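Local coordinates for halogenase PltM (Pseudomonas fluorescens, PDB 6BZN), which is a flavin-dependent halogenase that can chlorinate, brominate or iodinate a wide range of phenolic compounds, at residues 24-29 against 188-193; 167-172 against 334-339; 50-55 against 162-167; 43-48 against 367-372; 31-36 against 142-147. One frame throughout, in Å; residues are numbered along the deposited sequence. Where two conformers were deposited one is given.

Contact 1. Residues 24-29 against 188-193; sequences YDVIII and FIIDAA. With CA (calcium ion), chain E.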
# COMPACT_ATOMS: atom_id res chain seq x y z
N TYR A 24 15.83 -10.84 -24.87
CA TYR A 24 14.50 -10.40 -24.41
C TYR A 24 14.26 -8.91 -24.70
O TYR A 24 15.19 -8.17 -25.00
CB TYR A 24 14.31 -10.68 -22.91
CG TYR A 24 14.49 -12.13 -22.57
CD1 TYR A 24 13.41 -13.02 -22.62
CD2 TYR A 24 15.75 -12.63 -22.26
CE1 TYR A 24 13.59 -14.36 -22.34
CE2 TYR A 24 15.94 -13.97 -21.99
CZ TYR A 24 14.86 -14.83 -22.02
OH TYR A 24 15.07 -16.16 -21.73
N ASP A 25 13.00 -8.50 -24.64
CA ASP A 25 12.67 -7.06 -24.67
C ASP A 25 12.90 -6.45 -23.29
O ASP A 25 13.55 -5.43 -23.17
CB ASP A 25 11.23 -6.83 -25.11
CG ASP A 25 11.01 -7.20 -26.56
OD1 ASP A 25 11.56 -6.50 -27.43
OD2 ASP A 25 10.33 -8.21 -26.81
N VAL A 26 12.36 -7.11 -22.26
CA VAL A 26 12.41 -6.62 -20.89
C VAL A 26 12.79 -7.73 -19.90
O VAL A 26 12.28 -8.85 -19.98
CB VAL A 26 11.06 -6.01 -20.46
CG1 VAL A 26 11.15 -5.38 -19.07
CG2 VAL A 26 10.58 -4.97 -21.47
N ILE A 27 13.70 -7.41 -18.99
CA ILE A 27 13.97 -8.22 -17.81
C ILE A 27 13.30 -7.55 -16.62
O ILE A 27 13.37 -6.32 -16.45
CB ILE A 27 15.48 -8.42 -17.59
CG1 ILE A 27 16.03 -9.36 -18.66
CG2 ILE A 27 15.78 -9.01 -16.22
CD1 ILE A 27 17.53 -9.30 -18.86
N ILE A 28 12.63 -8.36 -15.80
CA ILE A 28 11.96 -7.90 -14.60
C ILE A 28 12.58 -8.62 -13.41
O ILE A 28 12.60 -9.85 -13.39
CB ILE A 28 10.45 -8.19 -14.64
CG1 ILE A 28 9.81 -7.44 -15.80
CG2 ILE A 28 9.77 -7.74 -13.34
CD1 ILE A 28 8.37 -7.83 -16.07
N ILE A 29 13.11 -7.87 -12.44
CA ILE A 29 13.63 -8.44 -11.21
C ILE A 29 12.49 -8.47 -10.18
O ILE A 29 11.94 -7.42 -9.85
CB ILE A 29 14.82 -7.64 -10.64
CG1 ILE A 29 15.93 -7.47 -11.68
CG2 ILE A 29 15.41 -8.36 -9.43
CD1 ILE A 29 16.82 -6.30 -11.36
N PHE A 188 15.71 -3.37 -21.75
CA PHE A 188 15.25 -2.59 -20.59
C PHE A 188 15.11 -3.50 -19.37
O PHE A 188 14.77 -4.68 -19.52
CB PHE A 188 13.88 -1.99 -20.92
CG PHE A 188 13.46 -0.83 -20.05
CD1 PHE A 188 14.06 0.41 -20.18
CD2 PHE A 188 12.39 -0.97 -19.17
CE1 PHE A 188 13.64 1.49 -19.42
CE2 PHE A 188 11.95 0.11 -18.41
CZ PHE A 188 12.58 1.34 -18.53
N ILE A 189 15.37 -2.95 -18.19
CA ILE A 189 15.24 -3.72 -16.94
C ILE A 189 14.32 -2.98 -15.97
O ILE A 189 14.45 -1.78 -15.76
CB ILE A 189 16.62 -4.09 -16.34
CG1 ILE A 189 16.45 -5.02 -15.13
CG2 ILE A 189 17.46 -2.87 -15.93
CD1 ILE A 189 17.70 -5.85 -14.85
N ILE A 190 13.36 -3.71 -15.41
CA ILE A 190 12.43 -3.18 -14.42
C ILE A 190 12.73 -3.84 -13.08
O ILE A 190 12.72 -5.07 -12.98
CB ILE A 190 10.97 -3.43 -14.82
CG1 ILE A 190 10.68 -2.69 -16.12
CG2 ILE A 190 10.00 -2.97 -13.73
CD1 ILE A 190 9.38 -3.08 -16.77
N ASP A 191 13.02 -3.04 -12.07
CA ASP A 191 13.23 -3.55 -10.73
C ASP A 191 11.90 -3.58 -9.98
O ASP A 191 11.42 -2.54 -9.50
CB ASP A 191 14.24 -2.72 -9.95
CG ASP A 191 14.75 -3.43 -8.70
OD1 ASP A 191 14.03 -4.28 -8.13
OD2 ASP A 191 15.90 -3.13 -8.29
N ALA A 192 11.35 -4.78 -9.85
CA ALA A 192 10.09 -5.02 -9.16
C ALA A 192 10.34 -5.68 -7.80
O ALA A 192 9.43 -6.27 -7.23
CB ALA A 192 9.19 -5.89 -10.03
N ALA A 193 11.56 -5.58 -7.29
CA ALA A 193 11.89 -6.12 -5.97
C ALA A 193 11.52 -5.08 -4.88
O ALA A 193 10.95 -4.05 -5.16
CB ALA A 193 13.36 -6.48 -5.92
CA CA E . 10.83 -8.37 -29.07
O HOH W 1 12.99 -8.90 -28.33
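Ile27 is bonded through both its backbone N and O: O accepts from Ile190 N at 2.8 Å and N gives to Phe188 O at 3.0 Å. Two residues on, Ile29 N reaches Ile190 O, and Ile29 O takes Ala192 N at 2.7 Å through a bent bond (135° at the hydrogen). With strand directions 18° apart, this is a parallel ladder. At its C-terminal end Asp191 OD1 accepts Ala193 N in an Asx turn, while OD2 bonds Ser197. At the other end Asp25 grips a calcium ion with both carboxylate oxygens, OD1 at 2.6 Å and OD2 at 2.3 Å, beside one water; OD2 also takes Asn48 N.

The side chains alternate between two largely aliphatic faces, with Asp191 the acidic exception at the C-terminal end. Ile189 has CG1 anti to its N (chi1 -173°), which carries CD1 to within 3.6 Å of Ile29 CD1 on the face under helix 198-203. On the other face Val26 CG1 lies 3.7 Å from Ile190 CD1, below helix 352-374, and Ile28 CG2 packs on Ala192 CB. Strand 188-191 and its following loop thus satisfy N and O of Ile27 and Ile29, as expected of interior strands in a Rossmann-type FAD-binding domain.

Contact 2. Residues 167-172 against 334-339; sequences ISLNDD and DRFCLL
Arg335 supplies the polar half of this contact and Leu169 with Phe336 the apolar half. The one direct hydrogen bond runs from Arg335 NH2 to Asp171 O at 3.0 Å. It is bent, 141° at the hydrogen, and the donor stands above the carbonyl plane, 41° out of it, so the geometry is not that of a lone-pair bond. Water 2 adds a second link, accepting from Arg335 NE at 3.0 Å and donating weakly to Asp171 O. Arg335 NH1 serves a different carbonyl, that of Ala187, and the three nitrogens therefore share out their bonds. Although Asp171 and Asp172 are both acidic, their OD1 atoms stay more than 6 Å from Arg335 NH2; any attraction acts at a distance and no salt bridge forms.

Contact without hydrogen bonds adds to the grip on the arginine. Asp172 C sits 3.5 Å above one face of the guanidinium, offset toward the rim, while Asn170 O lies against the aliphatic stem, 3.5 Å from Arg335 CG. The arginine chain bends at chi2 (-73°) and then runs extended, which takes the charged group out to the turn after strand 164-170.

In the apolar part, Leu169 CD1 approaches Phe336 CD2 at 4.0 Å, the two side chains crossing at about a right angle.

Both of these side chains also touch Leu203 of helix 198-203 and Ile189 of strand 188-191. The contact thus joins one edge of the three-stranded antiparallel sheet, strand 164-170, to the edge strand 336-338 of the five-stranded parallel sheet.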
# COMPACT_ATOMS: atom_id res chain seq x y z
N ILE A 167 24.60 -6.64 -13.15
CA ILE A 167 23.68 -6.02 -14.10
C ILE A 167 24.44 -4.89 -14.78
O ILE A 167 24.85 -3.93 -14.12
CB ILE A 167 22.42 -5.46 -13.40
CG1 ILE A 167 21.68 -6.59 -12.67
CG2 ILE A 167 21.49 -4.81 -14.41
CD1 ILE A 167 20.61 -6.11 -11.70
N SER A 168 24.65 -5.02 -16.09
CA SER A 168 25.36 -4.00 -16.86
C SER A 168 24.36 -3.18 -17.64
O SER A 168 23.50 -3.72 -18.32
CB SER A 168 26.39 -4.64 -17.80
OG SER A 168 27.37 -5.32 -17.03
N LEU A 169 24.47 -1.86 -17.54
CA LEU A 169 23.58 -0.95 -18.24
C LEU A 169 24.40 -0.27 -19.33
O LEU A 169 25.33 0.48 -19.03
CB LEU A 169 23.00 0.06 -17.26
CG LEU A 169 22.19 -0.49 -16.09
CD1 LEU A 169 21.93 0.60 -15.06
CD2 LEU A 169 20.88 -1.09 -16.58
N ASN A 170 24.09 -0.57 -20.58
CA ASN A 170 24.90 -0.12 -21.72
C ASN A 170 24.06 0.82 -22.55
O ASN A 170 22.86 0.92 -22.32
CB ASN A 170 25.34 -1.33 -22.57
CG ASN A 170 25.89 -2.48 -21.72
OD1 ASN A 170 25.40 -3.62 -21.78
ND2 ASN A 170 26.91 -2.18 -20.93
N ASP A 171 24.66 1.48 -23.53
CA ASP A 171 23.87 2.33 -24.44
C ASP A 171 23.02 1.53 -25.44
O ASP A 171 22.14 2.10 -26.06
CB ASP A 171 24.73 3.40 -25.15
CG ASP A 171 25.74 2.82 -26.12
OD1 ASP A 171 25.83 1.57 -26.21
OD2 ASP A 171 26.44 3.61 -26.79
N ASP A 172 23.27 0.22 -25.59
CA ASP A 172 22.46 -0.62 -26.50
C ASP A 172 21.63 -1.71 -25.79
O ASP A 172 21.09 -2.60 -26.44
CB ASP A 172 23.34 -1.22 -27.62
CG ASP A 172 24.50 -2.04 -27.11
OD1 ASP A 172 24.66 -2.18 -25.87
OD2 ASP A 172 25.27 -2.55 -27.96
N ASP A 334 17.67 5.72 -19.06
CA ASP A 334 17.52 5.28 -20.44
C ASP A 334 17.08 3.82 -20.51
O ASP A 334 16.22 3.46 -21.32
CB ASP A 334 18.86 5.42 -21.21
CG ASP A 334 19.28 6.87 -21.45
OD1 ASP A 334 18.51 7.80 -21.13
OD2 ASP A 334 20.40 7.08 -21.96
N ARG A 335 17.68 2.98 -19.66
CA ARG A 335 17.53 1.52 -19.75
C ARG A 335 16.95 0.83 -18.52
O ARG A 335 16.97 -0.40 -18.45
CB ARG A 335 18.88 0.89 -20.09
CG ARG A 335 19.48 1.35 -21.42
CD ARG A 335 18.71 0.73 -22.57
NE ARG A 335 19.22 1.11 -23.89
CZ ARG A 335 18.86 0.52 -25.04
NH1 ARG A 335 18.00 -0.50 -25.06
NH2 ARG A 335 19.38 0.94 -26.19
N PHE A 336 16.40 1.60 -17.57
CA PHE A 336 15.82 0.99 -16.38
C PHE A 336 14.69 1.80 -15.80
O PHE A 336 14.55 2.99 -16.06
CB PHE A 336 16.87 0.75 -15.29
CG PHE A 336 17.36 2.01 -14.63
CD1 PHE A 336 16.70 2.54 -13.53
CD2 PHE A 336 18.47 2.68 -15.13
CE1 PHE A 336 17.15 3.70 -12.91
CE2 PHE A 336 18.92 3.85 -14.51
CZ PHE A 336 18.26 4.36 -13.41
N CYS A 337 13.88 1.11 -15.00
CA CYS A 337 12.91 1.75 -14.14
C CYS A 337 12.83 0.93 -12.86
O CYS A 337 12.80 -0.31 -12.90
CB CYS A 337 11.54 1.82 -14.80
SG CYS A 337 10.21 2.36 -13.68
N LEU A 338 12.84 1.64 -11.73
CA LEU A 338 12.54 1.05 -10.44
C LEU A 338 11.05 1.23 -10.20
O LEU A 338 10.54 2.34 -10.26
CB LEU A 338 13.30 1.75 -9.31
CG LEU A 338 14.77 1.40 -9.08
CD1 LEU A 338 15.59 1.39 -10.34
CD2 LEU A 338 15.37 2.33 -8.04
N LEU A 339 10.37 0.13 -9.91
CA LEU A 339 8.99 0.23 -9.46
C LEU A 339 8.95 0.79 -8.03
O LEU A 339 9.99 0.93 -7.37
CB LEU A 339 8.29 -1.12 -9.59
CG LEU A 339 7.93 -1.57 -11.00
CD1 LEU A 339 7.17 -2.89 -10.90
CD2 LEU A 339 7.10 -0.56 -11.77
O HOH W 2 19.96 3.93 -24.34

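Contact 3. Residues 50-55 against 162-167; sequences LILDSA and IKIESI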
# COMPACT_ATOMS: atom_id res chain seq x y z
N LEU A 50 11.42 -11.67 -19.41
CA LEU A 50 12.06 -12.60 -18.50
C LEU A 50 11.96 -12.05 -17.09
O LEU A 50 12.45 -10.94 -16.81
CB LEU A 50 13.53 -12.79 -18.85
CG LEU A 50 14.31 -13.73 -17.91
CD1 LEU A 50 13.68 -15.13 -17.88
CD2 LEU A 50 15.77 -13.79 -18.33
N ILE A 51 11.33 -12.82 -16.21
CA ILE A 51 11.22 -12.49 -14.81
C ILE A 51 12.26 -13.30 -14.03
O ILE A 51 12.27 -14.53 -14.12
CB ILE A 51 9.81 -12.79 -14.27
CG1 ILE A 51 8.77 -11.99 -15.06
CG2 ILE A 51 9.71 -12.48 -12.79
CD1 ILE A 51 7.35 -12.37 -14.74
N LEU A 52 13.09 -12.61 -13.26
CA LEU A 52 14.15 -13.23 -12.45
C LEU A 52 13.86 -13.02 -10.99
O LEU A 52 13.53 -11.91 -10.61
CB LEU A 52 15.49 -12.56 -12.75
CG LEU A 52 15.98 -12.68 -14.19
CD1 LEU A 52 17.27 -11.89 -14.35
CD2 LEU A 52 16.16 -14.14 -14.60
N ASP A 53 14.00 -14.05 -10.16
CA ASP A 53 13.85 -13.89 -8.71
C ASP A 53 14.82 -14.79 -7.98
O ASP A 53 14.96 -15.97 -8.34
CB ASP A 53 12.42 -14.24 -8.28
CG ASP A 53 12.03 -13.60 -6.93
OD1 ASP A 53 12.92 -13.37 -6.07
OD2 ASP A 53 10.82 -13.33 -6.74
N SER A 54 15.46 -14.25 -6.94
CA SER A 54 16.34 -15.05 -6.08
C SER A 54 15.54 -15.95 -5.16
O SER A 54 16.04 -16.98 -4.69
CB SER A 54 17.30 -14.17 -5.28
OG SER A 54 16.58 -13.28 -4.44
N ALA A 55 14.30 -15.56 -4.87
CA ALA A 55 13.42 -16.36 -4.04
C ALA A 55 12.63 -17.34 -4.91
O ALA A 55 12.81 -17.39 -6.13
CB ALA A 55 12.47 -15.44 -3.28
N ILE A 162 17.38 -17.99 -8.52
CA ILE A 162 18.60 -17.65 -9.27
C ILE A 162 19.45 -16.68 -8.47
O ILE A 162 19.01 -16.15 -7.46
CB ILE A 162 18.35 -17.12 -10.72
CG1 ILE A 162 17.39 -15.93 -10.78
CG2 ILE A 162 17.84 -18.24 -11.60
CD1 ILE A 162 17.93 -14.63 -10.22
N LYS A 163 20.68 -16.49 -8.91
CA LYS A 163 21.58 -15.53 -8.30
C LYS A 163 22.09 -14.62 -9.40
O LYS A 163 22.73 -15.07 -10.34
CB LYS A 163 22.72 -16.26 -7.58
CG LYS A 163 23.82 -15.37 -6.99
CD LYS A 163 23.28 -14.18 -6.21
CE LYS A 163 24.20 -13.73 -5.08
NZ LYS A 163 25.51 -13.18 -5.55
N ILE A 164 21.74 -13.34 -9.31
CA ILE A 164 22.23 -12.34 -10.24
C ILE A 164 23.63 -11.96 -9.81
O ILE A 164 23.82 -11.53 -8.68
CB ILE A 164 21.32 -11.08 -10.25
CG1 ILE A 164 19.96 -11.43 -10.83
CG2 ILE A 164 21.97 -9.95 -11.05
CD1 ILE A 164 18.87 -10.44 -10.47
N GLU A 165 24.59 -12.11 -10.71
CA GLU A 165 25.99 -11.78 -10.43
C GLU A 165 26.34 -10.34 -10.77
O GLU A 165 27.12 -9.72 -10.06
CB GLU A 165 26.91 -12.73 -11.18
CG GLU A 165 26.70 -14.17 -10.74
CD GLU A 165 27.92 -15.04 -10.93
OE1 GLU A 165 28.13 -15.94 -10.08
OE2 GLU A 165 28.66 -14.82 -11.92
N SER A 166 25.77 -9.80 -11.84
CA SER A 166 25.92 -8.38 -12.16
C SER A 166 24.86 -7.94 -13.15
O SER A 166 24.28 -8.75 -13.88
CB SER A 166 27.29 -8.12 -12.77
OG SER A 166 27.44 -8.86 -13.96
N ILE A 167 24.60 -6.64 -13.15
CA ILE A 167 23.68 -6.02 -14.10
C ILE A 167 24.44 -4.89 -14.78
O ILE A 167 24.85 -3.93 -14.12
CB ILE A 167 22.42 -5.46 -13.40
CG1 ILE A 167 21.68 -6.59 -12.67
CG2 ILE A 167 21.49 -4.81 -14.41
CD1 ILE A 167 20.61 -6.11 -11.70
O HOH W 3 18.97 -17.57 -4.87
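Ile162 turns its CG1 into the position between its own backbone N and carbonyl carbon (chi1 54°), and a second turn of the same sense at chi2 (70°) folds the ethyl branch back over the Asp53 peptide. CG1 comes to 3.4 Å from Asp53 O, and CD1 reaches 4.1 Å from Leu52 CB. The same Asp53 oxygen accepts the hydrogen bond from Ile162 N at 3.2 Å; the N-H points almost straight at it (174°), though the donor is tilted from the carbonyl plane.

Next along the chain Ile162 O meets Ser54 CA at 3.2 Å in a CA-H...O contact. Water 3 donates both to Ile162 O and to Ser54 O, each at 3.0 Å, and closes the outer side of the link. Farther in, Leu52 CD1 and Ile164 CD1 make a looser touch of 4.4 Å, and both side chains also rest on Val176 of strand 173-178. Cut back to an alanine, Ile162 loses its ethyl branch, which would probably open a gap between Leu52 CB and the Asp53 peptide.

The side chain of Asp53 leaves its backbone away from Ile162. Its OD1 takes Ala55 N at 2.9 Å in an Asx turn, from above the carboxylate plane, while OD2 is engaged by Ser31 and by a salt bridge to Arg59. Asp53 and Arg59 are both seen to bind FAD. An acidic residue just beyond the second parallel strand is characteristic of Rossmann-type FAD domains, where it commonly holds the adenosine ribose.

Contact 4. Residues 43-48 against 367-372; sequences AKSGLN and KVLDAA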
# COMPACT_ATOMS: atom_id res chain seq x y z
N ALA A 43 3.95 -9.07 -21.66
CA ALA A 43 3.93 -10.29 -22.47
C ALA A 43 2.65 -10.35 -23.33
O ALA A 43 2.69 -10.66 -24.52
CB ALA A 43 4.04 -11.53 -21.60
N LYS A 44 1.51 -10.04 -22.70
CA LYS A 44 0.23 -9.94 -23.42
C LYS A 44 0.31 -9.02 -24.64
O LYS A 44 -0.26 -9.32 -25.70
CB LYS A 44 -0.85 -9.47 -22.46
CG LYS A 44 -2.18 -9.06 -23.09
CD LYS A 44 -2.91 -10.23 -23.71
CE LYS A 44 -4.09 -9.72 -24.52
NZ LYS A 44 -5.21 -10.69 -24.48
N SER A 45 1.04 -7.91 -24.48
CA SER A 45 1.14 -6.85 -25.49
C SER A 45 2.17 -7.10 -26.60
O SER A 45 2.35 -6.23 -27.47
CB SER A 45 1.50 -5.54 -24.77
OG SER A 45 0.53 -5.23 -23.79
N GLY A 46 2.86 -8.24 -26.56
CA GLY A 46 3.78 -8.66 -27.64
C GLY A 46 5.26 -8.57 -27.33
O GLY A 46 6.09 -8.72 -28.25
N LEU A 47 5.63 -8.33 -26.06
CA LEU A 47 7.05 -8.32 -25.67
C LEU A 47 7.50 -9.68 -25.13
O LEU A 47 6.70 -10.41 -24.54
CB LEU A 47 7.33 -7.24 -24.62
CG LEU A 47 6.95 -5.79 -24.95
CD1 LEU A 47 7.57 -4.82 -23.96
CD2 LEU A 47 7.34 -5.42 -26.36
N ASN A 48 8.77 -10.00 -25.35
CA ASN A 48 9.42 -11.17 -24.78
C ASN A 48 9.99 -10.74 -23.43
O ASN A 48 10.87 -9.89 -23.37
CB ASN A 48 10.55 -11.64 -25.73
CG ASN A 48 11.04 -13.05 -25.43
OD1 ASN A 48 10.42 -13.81 -24.67
ND2 ASN A 48 12.16 -13.43 -26.05
N LYS A 367 4.43 3.09 -21.80
CA LYS A 367 5.66 3.75 -22.22
C LYS A 367 6.73 2.75 -22.62
O LYS A 367 7.49 3.00 -23.54
CB LYS A 367 6.16 4.68 -21.11
CG LYS A 367 5.14 5.76 -20.76
CD LYS A 367 5.62 6.63 -19.62
CE LYS A 367 4.54 7.60 -19.15
NZ LYS A 367 4.21 8.58 -20.22
N VAL A 368 6.80 1.63 -21.91
CA VAL A 368 7.76 0.57 -22.27
C VAL A 368 7.38 -0.02 -23.64
O VAL A 368 8.25 -0.27 -24.48
CB VAL A 368 7.84 -0.51 -21.16
CG1 VAL A 368 8.66 -1.72 -21.60
CG2 VAL A 368 8.47 0.11 -19.92
N LEU A 369 6.08 -0.22 -23.86
CA LEU A 369 5.58 -0.70 -25.14
C LEU A 369 5.91 0.27 -26.28
O LEU A 369 6.36 -0.17 -27.35
CB LEU A 369 4.08 -0.93 -25.12
CG LEU A 369 3.55 -2.05 -24.23
CD1 LEU A 369 2.03 -2.06 -24.35
CD2 LEU A 369 4.12 -3.40 -24.62
N ASP A 370 5.70 1.56 -26.05
CA ASP A 370 6.06 2.58 -27.06
C ASP A 370 7.57 2.55 -27.35
O ASP A 370 7.99 2.57 -28.51
CB ASP A 370 5.61 3.99 -26.64
CG ASP A 370 6.19 5.09 -27.53
OD1 ASP A 370 7.28 5.62 -27.19
OD2 ASP A 370 5.58 5.40 -28.59
N ALA A 371 8.38 2.47 -26.29
CA ALA A 371 9.83 2.40 -26.43
C ALA A 371 10.27 1.19 -27.26
O ALA A 371 11.10 1.33 -28.16
CB ALA A 371 10.51 2.38 -25.07
N ALA A 372 9.72 0.03 -26.93
CA ALA A 372 10.04 -1.23 -27.64
C ALA A 372 9.58 -1.22 -29.10
O ALA A 372 10.19 -1.88 -29.94
CB ALA A 372 9.39 -2.41 -26.93
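Leu369 sets both its methyls against Ser45: CD2 is 3.4 Å and CD1 3.5 Å from Ser45 CB, the former tighter than an ordinary carbon contact. Leu47, two residues on from Ser45, meets the same CD2 methyl, its CG 3.7 Å away. Its two branches then divide along helix 352-374, CD2 meeting Ala372 CB at 3.7 Å and CD1 meeting Val368 CG1 at 4.0 Å. A chi1 of -56° puts Leu47 CG beside its backbone N and opens this fork toward the helix. With an alanine here the forked end of Leu47 is gone, which would probably open a gap beside Val368 and Ala372 and leave Leu369 CD2 with Ser45 alone of this loop.

No hydrogen bond crosses between the segments; the loop itself is set by a second shell. Ser45 OG bonds back to Val41 O, and Phe81 packs on both Ser45 and Leu369. Gly46, with a positive phi of 107°, ends helix 33-44 in a Schellman motif, its N reaching Ala43 O at 3.2 Å. That reversal projects Leu47 at helix 352-374 and sends the chain into strand 49-52, as the return loop of the first beta-alpha-beta unit of a Rossmann-type fold.

Contact 5. Residues 31-36 against 142-147; sequences SGIAGA and DIDYFA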
# COMPACT_ATOMS: atom_id res chain seq x y z
N SER A 31 9.41 -11.60 -8.69
CA SER A 31 8.28 -12.35 -9.21
C SER A 31 7.08 -12.26 -8.27
O SER A 31 6.19 -13.11 -8.36
CB SER A 31 8.68 -13.81 -9.43
OG SER A 31 8.95 -14.45 -8.18
N GLY A 32 7.07 -11.26 -7.38
CA GLY A 32 5.92 -10.95 -6.54
C GLY A 32 4.84 -10.28 -7.38
O GLY A 32 4.98 -10.14 -8.59
N ILE A 33 3.78 -9.82 -6.74
CA ILE A 33 2.65 -9.30 -7.51
C ILE A 33 3.04 -8.18 -8.48
O ILE A 33 2.53 -8.14 -9.59
CB ILE A 33 1.48 -8.85 -6.61
CG1 ILE A 33 0.22 -8.61 -7.45
CG2 ILE A 33 1.85 -7.63 -5.78
CD1 ILE A 33 -1.04 -8.55 -6.60
N ALA A 34 3.93 -7.28 -8.06
CA ALA A 34 4.38 -6.19 -8.93
C ALA A 34 5.07 -6.72 -10.18
O ALA A 34 4.70 -6.35 -11.30
CB ALA A 34 5.31 -5.26 -8.19
N GLY A 35 6.05 -7.59 -10.00
CA GLY A 35 6.81 -8.13 -11.14
C GLY A 35 5.95 -8.99 -12.05
O GLY A 35 6.04 -8.91 -13.28
N ALA A 36 5.09 -9.79 -11.44
CA ALA A 36 4.20 -10.67 -12.17
C ALA A 36 3.19 -9.91 -13.03
O ALA A 36 2.97 -10.25 -14.18
CB ALA A 36 3.47 -11.59 -11.22
N ASP A 142 -0.61 -16.76 -1.67
CA ASP A 142 -1.51 -17.35 -2.67
C ASP A 142 -1.82 -16.37 -3.77
O ASP A 142 -1.87 -16.74 -4.95
CB ASP A 142 -2.79 -17.86 -2.02
CG ASP A 142 -2.58 -19.11 -1.15
OD1 ASP A 142 -1.49 -19.75 -1.18
OD2 ASP A 142 -3.53 -19.45 -0.40
N ILE A 143 -2.01 -15.11 -3.41
CA ILE A 143 -2.29 -14.05 -4.37
C ILE A 143 -1.13 -13.89 -5.34
O ILE A 143 -1.35 -13.86 -6.56
CB ILE A 143 -2.60 -12.71 -3.65
CG1 ILE A 143 -3.91 -12.82 -2.84
CG2 ILE A 143 -2.64 -11.53 -4.61
CD1 ILE A 143 -5.17 -12.97 -3.66
N ASP A 144 0.09 -13.80 -4.82
CA ASP A 144 1.27 -13.57 -5.66
C ASP A 144 1.58 -14.76 -6.56
O ASP A 144 1.99 -14.57 -7.70
CB ASP A 144 2.50 -13.19 -4.82
CG ASP A 144 2.37 -11.78 -4.20
OD1 ASP A 144 1.23 -11.26 -4.08
OD2 ASP A 144 3.39 -11.19 -3.83
N TYR A 145 1.37 -15.97 -6.07
CA TYR A 145 1.65 -17.15 -6.88
C TYR A 145 0.65 -17.15 -8.06
O TYR A 145 1.05 -17.34 -9.21
CB TYR A 145 1.55 -18.45 -6.08
CG TYR A 145 2.37 -19.63 -6.61
CD1 TYR A 145 3.08 -19.56 -7.82
CD2 TYR A 145 2.42 -20.83 -5.90
CE1 TYR A 145 3.83 -20.64 -8.29
CE2 TYR A 145 3.16 -21.91 -6.37
CZ TYR A 145 3.87 -21.81 -7.56
OH TYR A 145 4.62 -22.86 -8.04
N PHE A 146 -0.62 -16.87 -7.77
CA PHE A 146 -1.65 -16.72 -8.82
C PHE A 146 -1.27 -15.65 -9.85
O PHE A 146 -1.40 -15.88 -11.05
CB PHE A 146 -3.00 -16.40 -8.18
CG PHE A 146 -4.13 -16.28 -9.15
CD1 PHE A 146 -4.47 -15.04 -9.70
CD2 PHE A 146 -4.88 -17.39 -9.50
CE1 PHE A 146 -5.53 -14.92 -10.58
CE2 PHE A 146 -5.92 -17.28 -10.40
CZ PHE A 146 -6.26 -16.05 -10.93
N ALA A 147 -0.78 -14.51 -9.38
CA ALA A 147 -0.32 -13.44 -10.26
C ALA A 147 0.80 -13.92 -11.18
O ALA A 147 0.76 -13.67 -12.40
CB ALA A 147 0.14 -12.23 -9.45
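Ala36 and Ala147 meet CB to CB at 3.8 Å, and Ala36 CB presses closer still on Ala147 C, at 3.5 Å. Such small side chains allow the backbones to approach, with 5.6 Å between the CA atoms of this pair. Ile33 extends the apolar patch. Because its CG1 is anti to the backbone N (chi1 -168°), the longer branch runs out along helix 140-153: CG1 lies 4.1 Å from Ala147 CB, and CD1 lies 3.9 Å from Ile143 CG2, the two isoleucines running alongside each other in one direction. Phe358 of helix 352-374 touches Ile33 as well.

Residues 31-36 run from the loop after strand 24-29 into the first turn of helix 33-44. Gly32 and Gly35 fit the GxGxxG pattern of Rossmann-type nucleotide-binding folds, in keeping with the observed binding of FAD by Ile33 and Ala34. Gly32 occupies the N-cap position, and its O starts the helix by accepting Ala36 N.

Beyond the patch, Asp144 crosses Ile33 at about a right angle, its OD1 3.5 Å from Ile33 CB. The other oxygen, OD2, takes a weak hydrogen bond from Ile33 N at 3.2 Å, bent to 144°, and lies 3.7 Å from Gly32 CA. A carboxylate at the N-terminal end of helix 33-44 is probably favoured by the peptide N-H groups there. The stronger partner of this carboxylate is Arg140, whose NE forms a salt bridge with OD1, and Arg140 is another residue seen to bind FAD.

Overall arrangement
Contact 1 is the hub. Its strands 24-29 and 188-191 are neighbours in the parallel sheet, strand 336-338 of contact 2 adjoins on one flank and strand 49-52 of contact 3 on the other, with centres 9 and 10 Å from that of contact 1. Contacts 2 and 3 share Ile167 and strand 164-170, tying the antiparallel sheet to the parallel one. Contacts 5 and 4 take the start and end of helix 33-44, their centres 19 Å apart. Along the chain, 24-29, 31-36, 43-48 and 50-55 follow in order, then pair with partners 106 to 319 residues on, counted between closest ends; the segments of contact 2 alternate with those of contact 1. Distant segments thus complete a Rossmann-type FAD-binding domain.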